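Local coordinates for protein RMD9, mitochondrial (Saccharomyces cerevisiae S288C, PDB 7A9X), which binds a dodecameric element in the 3'-untranslated regions of mitochondrial mRNAs and takes part in their processing or stability, at residues E285-F290 and D305-D310; F422-Y427 and L458-E463; D539-Y544 and N576-G581. All blocks are in the same frame, centred on the assembly; numbering follows the deposited sequence.

Contact 1: E285-F290 and D305-D310; sequences ETHLSF and DKIIND. With nucleotides of chain B.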
loop_
_atom_site.group_PDB
_atom_site.type_symbol
_atom_site.label_atom_id
_atom_site.label_comp_id
_atom_site.label_asym_id
_atom_site.label_seq_id
_atom_site.Cartn_x
_atom_site.Cartn_y
_atom_site.Cartn_z
ATOM N N GLU A 285 -14.298 6.123 10.059
ATOM C CA GLU A 285 -13.222 5.350 10.676
ATOM C C GLU A 285 -13.777 4.268 11.592
ATOM O O GLU A 285 -13.352 3.109 11.528
ATOM C CB GLU A 285 -12.284 6.269 11.460
ATOM C CG GLU A 285 -11.415 7.175 10.615
ATOM C CD GLU A 285 -10.198 7.663 11.374
ATOM O OE1 GLU A 285 -9.135 7.014 11.273
ATOM O OE2 GLU A 285 -10.310 8.686 12.083
ATOM N N THR A 286 -14.733 4.626 12.453
ATOM C CA THR A 286 -15.282 3.643 13.382
ATOM C C THR A 286 -16.048 2.555 12.642
ATOM O O THR A 286 -15.852 1.364 12.911
ATOM C CB THR A 286 -16.175 4.329 14.417
ATOM O OG1 THR A 286 -17.114 5.179 13.751
ATOM C CG2 THR A 286 -15.334 5.154 15.370
ATOM N N HIS A 287 -16.912 2.941 11.698
ATOM C CA HIS A 287 -17.654 1.956 10.916
ATOM C C HIS A 287 -16.707 0.969 10.244
ATOM O O HIS A 287 -16.883 -0.250 10.355
ATOM C CB HIS A 287 -18.530 2.661 9.880
ATOM C CG HIS A 287 -19.506 1.760 9.188
ATOM N ND1 HIS A 287 -20.852 2.047 9.108
ATOM C CD2 HIS A 287 -19.332 0.589 8.530
ATOM C CE1 HIS A 287 -21.466 1.087 8.440
ATOM N NE2 HIS A 287 -20.567 0.190 8.079
ATOM N N LEU A 288 -15.685 1.480 9.552
ATOM C CA LEU A 288 -14.711 0.597 8.919
ATOM C C LEU A 288 -13.962 -0.241 9.948
ATOM O O LEU A 288 -13.567 -1.375 9.652
ATOM C CB LEU A 288 -13.724 1.409 8.080
ATOM C CG LEU A 288 -14.294 2.108 6.845
ATOM C CD1 LEU A 288 -13.214 2.922 6.149
ATOM C CD2 LEU A 288 -14.908 1.099 5.889
ATOM N N SER A 289 -13.759 0.290 11.156
ATOM C CA SER A 289 -13.107 -0.490 12.202
ATOM C C SER A 289 -13.940 -1.709 12.587
ATOM O O SER A 289 -13.390 -2.785 12.849
ATOM C CB SER A 289 -12.833 0.391 13.421
ATOM O OG SER A 289 -12.094 -0.317 14.401
ATOM N N PHE A 290 -15.271 -1.566 12.616
ATOM C CA PHE A 290 -16.122 -2.720 12.897
ATOM C C PHE A 290 -15.978 -3.794 11.828
ATOM O O PHE A 290 -16.145 -4.985 12.117
ATOM C CB PHE A 290 -17.589 -2.298 13.007
ATOM C CG PHE A 290 -17.957 -1.699 14.333
ATOM C CD1 PHE A 290 -18.132 -2.503 15.450
ATOM C CD2 PHE A 290 -18.151 -0.332 14.458
ATOM C CE1 PHE A 290 -18.479 -1.952 16.673
ATOM C CE2 PHE A 290 -18.497 0.224 15.678
ATOM C CZ PHE A 290 -18.663 -0.587 16.786
ATOM N N ASP A 305 -22.465 -5.152 5.240
ATOM C CA ASP A 305 -23.703 -5.063 4.475
ATOM C C ASP A 305 -24.305 -3.667 4.547
ATOM O O ASP A 305 -24.967 -3.229 3.600
ATOM C CB ASP A 305 -24.712 -6.098 4.977
ATOM C CG ASP A 305 -24.215 -7.523 4.821
ATOM O OD1 ASP A 305 -23.463 -7.793 3.860
ATOM O OD2 ASP A 305 -24.577 -8.374 5.660
ATOM N N LYS A 306 -24.089 -2.955 5.658
ATOM C CA LYS A 306 -24.595 -1.594 5.780
ATOM C C LYS A 306 -23.985 -0.662 4.742
ATOM O O LYS A 306 -24.626 0.320 4.352
ATOM C CB LYS A 306 -24.341 -1.067 7.194
ATOM C CG LYS A 306 -25.164 -1.777 8.257
ATOM C CD LYS A 306 -24.938 -1.199 9.644
ATOM C CE LYS A 306 -25.888 -1.833 10.652
ATOM N NZ LYS A 306 -25.746 -1.243 12.010
ATOM N N ILE A 307 -22.769 -0.950 4.279
ATOM C CA ILE A 307 -22.198 -0.191 3.173
ATOM C C ILE A 307 -22.750 -0.687 1.843
ATOM O O ILE A 307 -23.099 0.112 0.966
ATOM C CB ILE A 307 -20.661 -0.268 3.211
ATOM C CG1 ILE A 307 -20.134 0.266 4.544
ATOM C CG2 ILE A 307 -20.058 0.507 2.049
ATOM C CD1 ILE A 307 -18.625 0.290 4.632
ATOM N N ILE A 308 -22.841 -2.010 1.675
ATOM C CA ILE A 308 -23.319 -2.581 0.418
ATOM C C ILE A 308 -24.761 -2.167 0.153
ATOM O O ILE A 308 -25.119 -1.795 -0.971
ATOM C CB ILE A 308 -23.164 -4.114 0.435
ATOM C CG1 ILE A 308 -21.696 -4.508 0.635
ATOM C CG2 ILE A 308 -23.727 -4.726 -0.841
ATOM C CD1 ILE A 308 -20.772 -4.083 -0.491
ATOM N N ASN A 309 -25.607 -2.219 1.178
ATOM C CA ASN A 309 -27.016 -1.872 1.039
ATOM C C ASN A 309 -27.285 -0.380 1.190
ATOM O O ASN A 309 -28.449 0.030 1.123
ATOM C CB ASN A 309 -27.855 -2.648 2.058
ATOM C CG ASN A 309 -27.743 -4.150 1.882
ATOM O OD1 ASN A 309 -27.491 -4.638 0.781
ATOM N ND2 ASN A 309 -27.931 -4.890 2.969
ATOM N N ASP A 310 -26.247 0.434 1.398
ATOM C CA ASP A 310 -26.384 1.889 1.490
ATOM C C ASP A 310 -27.358 2.280 2.604
ATOM O O ASP A 310 -28.236 3.128 2.430
ATOM C CB ASP A 310 -26.812 2.480 0.144
ATOM C CG ASP A 310 -26.347 3.909 -0.044
ATOM O OD1 ASP A 310 -25.549 4.390 0.786
ATOM O OD2 ASP A 310 -26.783 4.553 -1.023
ATOM P P U B 5 -9.554 12.608 10.324
ATOM O OP1 U B 5 -9.007 11.564 11.226
ATOM O OP2 U B 5 -8.652 13.643 9.763
ATOM O "O5'" U B 5 -10.254 11.848 9.116
ATOM C "C5'" U B 5 -11.239 10.856 9.354
ATOM C "C4'" U B 5 -11.837 10.368 8.062
ATOM O "O4'" U B 5 -12.572 11.449 7.427
ATOM C "C3'" U B 5 -10.835 9.939 7.005
ATOM O "O3'" U B 5 -10.325 8.636 7.208
ATOM C "C2'" U B 5 -11.622 10.104 5.714
ATOM O "O2'" U B 5 -12.520 9.023 5.527
ATOM C "C1'" U B 5 -12.434 11.364 6.023
ATOM N N1 U B 5 -11.746 12.578 5.532
ATOM C C2 U B 5 -11.905 12.869 4.192
ATOM O O2 U B 5 -12.587 12.184 3.447
ATOM N N3 U B 5 -11.246 13.992 3.759
ATOM C C4 U B 5 -10.455 14.831 4.517
ATOM O O4 U B 5 -9.927 15.804 3.980
ATOM C C5 U B 5 -10.333 14.461 5.896
ATOM C C6 U B 5 -10.966 13.370 6.345
#

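Contact 2: F422-Y427 and L458-E463; sequences FIDKNY and LDRWLE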
loop_
_atom_site.group_PDB
_atom_site.type_symbol
_atom_site.label_atom_id
_atom_site.label_comp_id
_atom_site.label_asym_id
_atom_site.label_seq_id
_atom_site.Cartn_x
_atom_site.Cartn_y
_atom_site.Cartn_z
ATOM N N PHE A 422 -3.464 -20.505 -20.677
ATOM C CA PHE A 422 -4.843 -20.056 -20.527
ATOM C C PHE A 422 -4.901 -18.569 -20.198
ATOM O O PHE A 422 -5.681 -17.822 -20.800
ATOM C CB PHE A 422 -5.544 -20.889 -19.453
ATOM C CG PHE A 422 -6.943 -20.432 -19.138
ATOM C CD1 PHE A 422 -7.995 -20.720 -19.996
ATOM C CD2 PHE A 422 -7.206 -19.723 -17.977
ATOM C CE1 PHE A 422 -9.287 -20.302 -19.704
ATOM C CE2 PHE A 422 -8.493 -19.303 -17.675
ATOM C CZ PHE A 422 -9.535 -19.590 -18.537
ATOM N N ILE A 423 -4.070 -18.115 -19.255
ATOM C CA ILE A 423 -4.066 -16.702 -18.889
ATOM C C ILE A 423 -3.515 -15.856 -20.027
ATOM O O ILE A 423 -4.052 -14.786 -20.339
ATOM C CB ILE A 423 -3.267 -16.481 -17.591
ATOM C CG1 ILE A 423 -3.880 -17.276 -16.441
ATOM C CG2 ILE A 423 -3.227 -14.997 -17.237
ATOM C CD1 ILE A 423 -5.337 -16.986 -16.236
ATOM N N ASP A 424 -2.428 -16.313 -20.656
ATOM C CA ASP A 424 -1.848 -15.579 -21.775
ATOM C C ASP A 424 -2.866 -15.392 -22.892
ATOM O O ASP A 424 -2.957 -14.314 -23.489
ATOM C CB ASP A 424 -0.609 -16.314 -22.289
ATOM C CG ASP A 424 0.310 -15.424 -23.100
ATOM O OD1 ASP A 424 -0.038 -14.244 -23.315
ATOM O OD2 ASP A 424 1.387 -15.904 -23.516
ATOM N N LYS A 425 -3.652 -16.433 -23.170
ATOM C CA LYS A 425 -4.693 -16.344 -24.186
ATOM C C LYS A 425 -5.795 -15.370 -23.784
ATOM O O LYS A 425 -6.345 -14.670 -24.642
ATOM C CB LYS A 425 -5.266 -17.737 -24.446
ATOM C CG LYS A 425 -6.564 -17.776 -25.230
ATOM C CD LYS A 425 -7.093 -19.201 -25.299
ATOM C CE LYS A 425 -8.483 -19.265 -25.910
ATOM N NZ LYS A 425 -9.041 -20.645 -25.856
ATOM N N ASN A 426 -6.119 -15.296 -22.491
ATOM C CA ASN A 426 -7.225 -14.453 -22.051
ATOM C C ASN A 426 -6.894 -12.967 -22.101
ATOM O O ASN A 426 -7.816 -12.146 -22.134
ATOM C CB ASN A 426 -7.658 -14.851 -20.639
ATOM C CG ASN A 426 -8.451 -16.145 -20.618
ATOM O OD1 ASN A 426 -8.309 -16.989 -21.504
ATOM N ND2 ASN A 426 -9.299 -16.304 -19.609
ATOM N N TYR A 427 -5.608 -12.600 -22.098
ATOM C CA TYR A 427 -5.248 -11.198 -22.279
ATOM C C TYR A 427 -5.772 -10.668 -23.607
ATOM O O TYR A 427 -6.317 -9.560 -23.672
ATOM C CB TYR A 427 -3.729 -11.022 -22.208
ATOM C CG TYR A 427 -3.135 -11.157 -20.825
ATOM C CD1 TYR A 427 -3.446 -10.248 -19.824
ATOM C CD2 TYR A 427 -2.249 -12.185 -20.525
ATOM C CE1 TYR A 427 -2.901 -10.364 -18.558
ATOM C CE2 TYR A 427 -1.698 -12.311 -19.264
ATOM C CZ TYR A 427 -2.026 -11.399 -18.284
ATOM O OH TYR A 427 -1.476 -11.525 -17.028
ATOM N N LEU A 458 13.503 -17.692 -24.185
ATOM C CA LEU A 458 13.967 -16.585 -25.014
ATOM C C LEU A 458 12.799 -15.798 -25.594
ATOM O O LEU A 458 12.833 -14.563 -25.624
ATOM C CB LEU A 458 14.866 -17.109 -26.135
ATOM C CG LEU A 458 16.327 -17.393 -25.787
ATOM C CD1 LEU A 458 17.001 -18.162 -26.912
ATOM C CD2 LEU A 458 17.061 -16.092 -25.511
ATOM N N ASP A 459 11.755 -16.493 -26.052
ATOM C CA ASP A 459 10.624 -15.814 -26.677
ATOM C C ASP A 459 9.924 -14.885 -25.692
ATOM O O ASP A 459 9.616 -13.733 -26.018
ATOM C CB ASP A 459 9.640 -16.839 -27.242
ATOM C CG ASP A 459 10.232 -17.650 -28.376
ATOM O OD1 ASP A 459 11.050 -17.098 -29.144
ATOM O OD2 ASP A 459 9.884 -18.843 -28.498
ATOM N N ARG A 460 9.661 -15.372 -24.479
ATOM C CA ARG A 460 9.002 -14.534 -23.486
ATOM C C ARG A 460 9.927 -13.444 -22.960
ATOM O O ARG A 460 9.442 -12.411 -22.484
ATOM C CB ARG A 460 8.472 -15.396 -22.339
ATOM C CG ARG A 460 7.401 -16.387 -22.776
ATOM C CD ARG A 460 6.642 -16.968 -21.593
ATOM N NE ARG A 460 5.694 -17.995 -22.017
ATOM C CZ ARG A 460 4.452 -17.749 -22.421
ATOM N NH1 ARG A 460 3.994 -16.504 -22.458
ATOM N NH2 ARG A 460 3.664 -18.750 -22.790
ATOM N N TRP A 461 11.245 -13.643 -23.039
ATOM C CA TRP A 461 12.171 -12.570 -22.696
ATOM C C TRP A 461 12.238 -11.522 -23.798
ATOM O O TRP A 461 12.240 -10.319 -23.513
ATOM C CB TRP A 461 13.566 -13.132 -22.424
ATOM C CG TRP A 461 14.633 -12.070 -22.412
ATOM C CD1 TRP A 461 15.432 -11.697 -23.458
ATOM C CD2 TRP A 461 15.002 -11.232 -21.309
ATOM N NE1 TRP A 461 16.276 -10.684 -23.071
ATOM C CE2 TRP A 461 16.034 -10.381 -21.756
ATOM C CE3 TRP A 461 14.563 -11.120 -19.985
ATOM C CZ2 TRP A 461 16.634 -9.435 -20.927
ATOM C CZ3 TRP A 461 15.161 -10.178 -19.165
ATOM C CH2 TRP A 461 16.185 -9.348 -19.638
ATOM N N LEU A 462 12.304 -11.960 -25.057
ATOM C CA LEU A 462 12.342 -11.017 -26.169
ATOM C C LEU A 462 11.081 -10.165 -26.209
ATOM O O LEU A 462 11.154 -8.941 -26.370
ATOM C CB LEU A 462 12.525 -11.769 -27.490
ATOM C CG LEU A 462 13.874 -12.455 -27.711
ATOM C CD1 LEU A 462 13.836 -13.326 -28.958
ATOM C CD2 LEU A 462 14.993 -11.429 -27.802
ATOM N N GLU A 463 9.914 -10.794 -26.049
ATOM C CA GLU A 463 8.663 -10.041 -26.080
ATOM C C GLU A 463 8.567 -9.070 -24.910
ATOM O O GLU A 463 7.896 -8.036 -25.019
ATOM C CB GLU A 463 7.472 -11.001 -26.087
ATOM C CG GLU A 463 6.151 -10.343 -26.458
ATOM C CD GLU A 463 5.028 -11.342 -26.656
ATOM O OE1 GLU A 463 5.287 -12.560 -26.560
ATOM O OE2 GLU A 463 3.883 -10.909 -26.907
#

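Contact 3: D539-Y544 and N576-G581; sequences DRIELY and NEYLSG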
loop_
_atom_site.group_PDB
_atom_site.type_symbol
_atom_site.label_atom_id
_atom_site.label_comp_id
_atom_site.label_asym_id
_atom_site.label_seq_id
_atom_site.Cartn_x
_atom_site.Cartn_y
_atom_site.Cartn_z
ATOM N N ASP A 539 20.186 -26.698 -20.700
ATOM C CA ASP A 539 20.738 -25.923 -19.595
ATOM C C ASP A 539 20.157 -24.518 -19.622
ATOM O O ASP A 539 20.343 -23.786 -20.599
ATOM C CB ASP A 539 22.267 -25.878 -19.668
ATOM C CG ASP A 539 22.903 -25.505 -18.345
ATOM O OD1 ASP A 539 22.489 -24.491 -17.745
ATOM O OD2 ASP A 539 23.812 -26.233 -17.897
ATOM N N ARG A 540 19.467 -24.142 -18.545
ATOM C CA ARG A 540 18.892 -22.806 -18.436
ATOM C C ARG A 540 19.864 -21.787 -17.857
ATOM O O ARG A 540 19.762 -20.597 -18.180
ATOM C CB ARG A 540 17.629 -22.836 -17.570
ATOM C CG ARG A 540 16.547 -23.780 -18.051
ATOM C CD ARG A 540 15.275 -23.563 -17.252
ATOM N NE ARG A 540 14.256 -24.570 -17.533
ATOM C CZ ARG A 540 13.027 -24.547 -17.026
ATOM N NH1 ARG A 540 12.164 -25.505 -17.331
ATOM N NH2 ARG A 540 12.662 -23.565 -16.216
ATOM N N ILE A 541 20.798 -22.218 -17.005
ATOM C CA ILE A 541 21.730 -21.273 -16.394
ATOM C C ILE A 541 22.664 -20.687 -17.447
ATOM O O ILE A 541 23.038 -19.508 -17.382
ATOM C CB ILE A 541 22.508 -21.951 -15.250
ATOM C CG1 ILE A 541 21.549 -22.343 -14.124
ATOM C CG2 ILE A 541 23.606 -21.041 -14.728
ATOM C CD1 ILE A 541 22.232 -22.961 -12.930
ATOM N N GLU A 542 23.042 -21.491 -18.443
ATOM C CA GLU A 542 23.884 -20.978 -19.520
ATOM C C GLU A 542 23.146 -19.936 -20.353
ATOM O O GLU A 542 23.720 -18.905 -20.720
ATOM C CB GLU A 542 24.370 -22.127 -20.400
ATOM C CG GLU A 542 25.194 -23.156 -19.645
ATOM C CD GLU A 542 25.867 -24.150 -20.567
ATOM O OE1 GLU A 542 27.041 -24.498 -20.315
ATOM O OE2 GLU A 542 25.223 -24.581 -21.548
ATOM N N LEU A 543 21.870 -20.185 -20.657
ATOM C CA LEU A 543 21.072 -19.186 -21.362
ATOM C C LEU A 543 20.917 -17.922 -20.525
ATOM O O LEU A 543 20.942 -16.804 -21.056
ATOM C CB LEU A 543 19.702 -19.764 -21.717
ATOM C CG LEU A 543 18.756 -18.814 -22.455
ATOM C CD1 LEU A 543 19.309 -18.471 -23.830
ATOM C CD2 LEU A 543 17.366 -19.412 -22.565
ATOM N N TYR A 544 20.765 -18.083 -19.210
ATOM C CA TYR A 544 20.622 -16.939 -18.316
ATOM C C TYR A 544 21.867 -16.060 -18.339
ATOM O O TYR A 544 21.773 -14.832 -18.439
ATOM C CB TYR A 544 20.327 -17.439 -16.902
ATOM C CG TYR A 544 20.456 -16.403 -15.812
ATOM C CD1 TYR A 544 19.454 -15.467 -15.591
ATOM C CD2 TYR A 544 21.571 -16.379 -14.985
ATOM C CE1 TYR A 544 19.568 -14.527 -14.586
ATOM C CE2 TYR A 544 21.693 -15.447 -13.977
ATOM C CZ TYR A 544 20.687 -14.524 -13.781
ATOM O OH TYR A 544 20.802 -13.591 -12.779
ATOM N N ASN A 576 27.487 -20.634 -8.690
ATOM C CA ASN A 576 28.930 -20.569 -8.477
ATOM C C ASN A 576 29.689 -21.500 -9.413
ATOM O O ASN A 576 30.833 -21.208 -9.778
ATOM C CB ASN A 576 29.267 -20.902 -7.022
ATOM C CG ASN A 576 29.039 -19.734 -6.084
ATOM O OD1 ASN A 576 29.366 -18.591 -6.407
ATOM N ND2 ASN A 576 28.475 -20.014 -4.916
ATOM N N GLU A 577 29.086 -22.623 -9.809
ATOM C CA GLU A 577 29.780 -23.561 -10.683
ATOM C C GLU A 577 29.735 -23.154 -12.149
ATOM O O GLU A 577 30.376 -23.810 -12.975
ATOM C CB GLU A 577 29.203 -24.970 -10.514
ATOM C CG GLU A 577 27.709 -25.068 -10.730
ATOM C CD GLU A 577 27.141 -26.403 -10.285
ATOM O OE1 GLU A 577 27.085 -27.338 -11.111
ATOM O OE2 GLU A 577 26.757 -26.520 -9.102
ATOM N N TYR A 578 29.007 -22.092 -12.489
ATOM C CA TYR A 578 28.947 -21.577 -13.850
ATOM C C TYR A 578 29.691 -20.261 -14.018
ATOM O O TYR A 578 29.760 -19.742 -15.138
ATOM C CB TYR A 578 27.486 -21.383 -14.279
ATOM C CG TYR A 578 26.716 -22.658 -14.541
ATOM C CD1 TYR A 578 26.151 -23.381 -13.497
ATOM C CD2 TYR A 578 26.533 -23.124 -15.835
ATOM C CE1 TYR A 578 25.438 -24.542 -13.736
ATOM C CE2 TYR A 578 25.821 -24.282 -16.084
ATOM C CZ TYR A 578 25.276 -24.986 -15.031
ATOM O OH TYR A 578 24.568 -26.140 -15.277
ATOM N N LEU A 579 30.262 -19.714 -12.942
ATOM C CA LEU A 579 30.692 -18.323 -12.905
ATOM C C LEU A 579 32.193 -18.116 -13.040
ATOM O O LEU A 579 32.622 -16.970 -13.219
ATOM C CB LEU A 579 30.218 -17.666 -11.600
ATOM C CG LEU A 579 29.005 -16.744 -11.709
ATOM C CD1 LEU A 579 27.998 -17.263 -12.735
ATOM C CD2 LEU A 579 28.352 -16.555 -10.341
ATOM N N SER A 580 33.004 -19.172 -12.951
ATOM C CA SER A 580 34.443 -18.992 -13.095
ATOM C C SER A 580 34.832 -18.566 -14.505
ATOM O O SER A 580 35.935 -18.045 -14.701
ATOM C CB SER A 580 35.182 -20.275 -12.718
ATOM O OG SER A 580 35.114 -20.512 -11.321
ATOM N N GLY A 581 33.953 -18.766 -15.486
ATOM C CA GLY A 581 34.255 -18.395 -16.855
ATOM C C GLY A 581 33.235 -17.457 -17.468
ATOM O O GLY A 581 32.897 -17.587 -18.648
#

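Contact 1: E285-F290 and D305-D310
His287 reaches from helix 281-292 to Ile307 and Lys306 on helix 297-308, joining the two helices of one pentatricopeptide (PPR) hairpin, assigned as the fourth repeat. From CB, the histidine leaves its backbone with CG anti to the N (chi1 -170°), which carries the ring across the gap between the helices. CD2 lies 4.0 Å from CD1 of Ile307. NE2 comes nearest of the ring atoms to that side chain, 3.6 Å from Ile307 CG1, while the ring turns its edge, at CE1, to Lys306 CB at 3.8 Å, with the methylene close to the ring plane. Both ring nitrogens are bonded even in this buried place: ND1 to the hydroxyl of Tyr314, NE2 to the carbonyl O of Phe303. Held at two corners, the imidazole has its rotation fixed while its CD2, NE2 and CE1 side packs against the second helix. Lys306 gives only the root of its chain; the rest runs extended and leads its ammonium away, and Phe303 takes part in a cation-pi contact with it.

Elsewhere on helix 281-292, Glu285 takes no part in the hairpin packing. It lies beside the bound RNA, its OE2 3.3 Å from OP1 of U5 of chain B, with OE1 in a long, weak ion pair with Lys253. Back between the helices, Leu288 crosses Ile307 at about a right angle, its CD2 4.0 Å from Ile307 CD1.

Contact 2: F422-Y427 and L458-E463
Asp424 and Arg460 meet through a salt bridge between helix 417-429 of the probable seventh PPR repeat and helix 454-470 of the probable eighth. The charged bond is a single one: Arg460 NH1 donates to Asp424 OD2 at 2.9 Å, and it is nearly straight, with an N-H...O angle of 173°. The oxygen lies in the guanidinium plane, at its edge, so the N-H points squarely at it. The carboxylate is not coplanar with it: its plane is turned 52° from the guanidinium, and NH1 comes to OD2 from above the carboxylate plane. This is therefore an end-on grip by one nitrogen rather than a two-pronged pairing, with NH2 farther off at 3.7 Å from OD2.

Reach explains why the bond can form, since the closest CA atoms, those of Asp424 and Arg460, are 11.0 Å apart. Arg460 spans most of that distance with a chain extended from CG to NE, and Asp424 answers with CG anti to its own N (chi1 -160°).

Other charges surround the pair. Glu456 holds Arg460 NE in a second salt bridge, and Asp421 offers NH2 a long, weak ion pair. An alanine in place of Arg460 is likely to leave Asp424 and Glu456 without their shared positive partner, in a neighbourhood already rich in acids.

Between the two helices stands helix 436-445, whose Leu442 touches both Asp424 and Arg460, so that the bridge passes over one intervening helix.

Contact 3: D539-Y544 and N576-G581
Asp539 OD2 accepts a hydrogen bond from Tyr578 OH at 2.7 Å, through its syn lone pair, the one on the side of OD1. Asp539 is also the N-cap residue of helix 540-551: its OD1 takes Glu542 N at 3.1 Å from above the carboxylate plane and, weakly, Ile541 N. One acid thus both closes the start of the helix and ties down a ring from the distant loop, and the first N-H groups of the helix probably help to stabilise its negative charge. The carboxylate and ring planes are 76° apart.

Ile541 covers one face of the Tyr578 ring. Its CG2, placed anti to the backbone N, makes a CH-pi contact 3.7 Å from the ring centroid and 18° off the normal, and CD1 reaches the ring at CE1, also 3.7 Å away. Glu542 adds the aliphatic part of its chain, with CG 3.8 Å from Tyr578 CE2.

The contact pins the loop after helix 566-571 to the first turn of helix 540-551. Ile541 also touches Ser492 of helix 489-502, and Leu543 packs on helix 454-470, while Tyr578 stays partly exposed beside this C-terminal bundle of helices.

How the contacts relate
Along the chain the three contacts come in series, from the probable fourth PPR repeat through the probable seventh and eighth to the region beyond the last repeat. Contact 1 lies within one hairpin, whereas contact 2 links helices of successive repeats; their centres are 41 Å apart and they do not touch. Contacts 2 and 3 do meet: Leu458 CD2 of helix 454-470 packs 3.7 Å from Leu543 CD1 of helix 540-551, with the two centres 25 Å apart. Contact 1 and contact 3, 55 Å apart between centres, lie on opposite sides of the chain's centre. Together they sample a helical array with bound RNA close to all three contacts, continuing into the C-terminal helices.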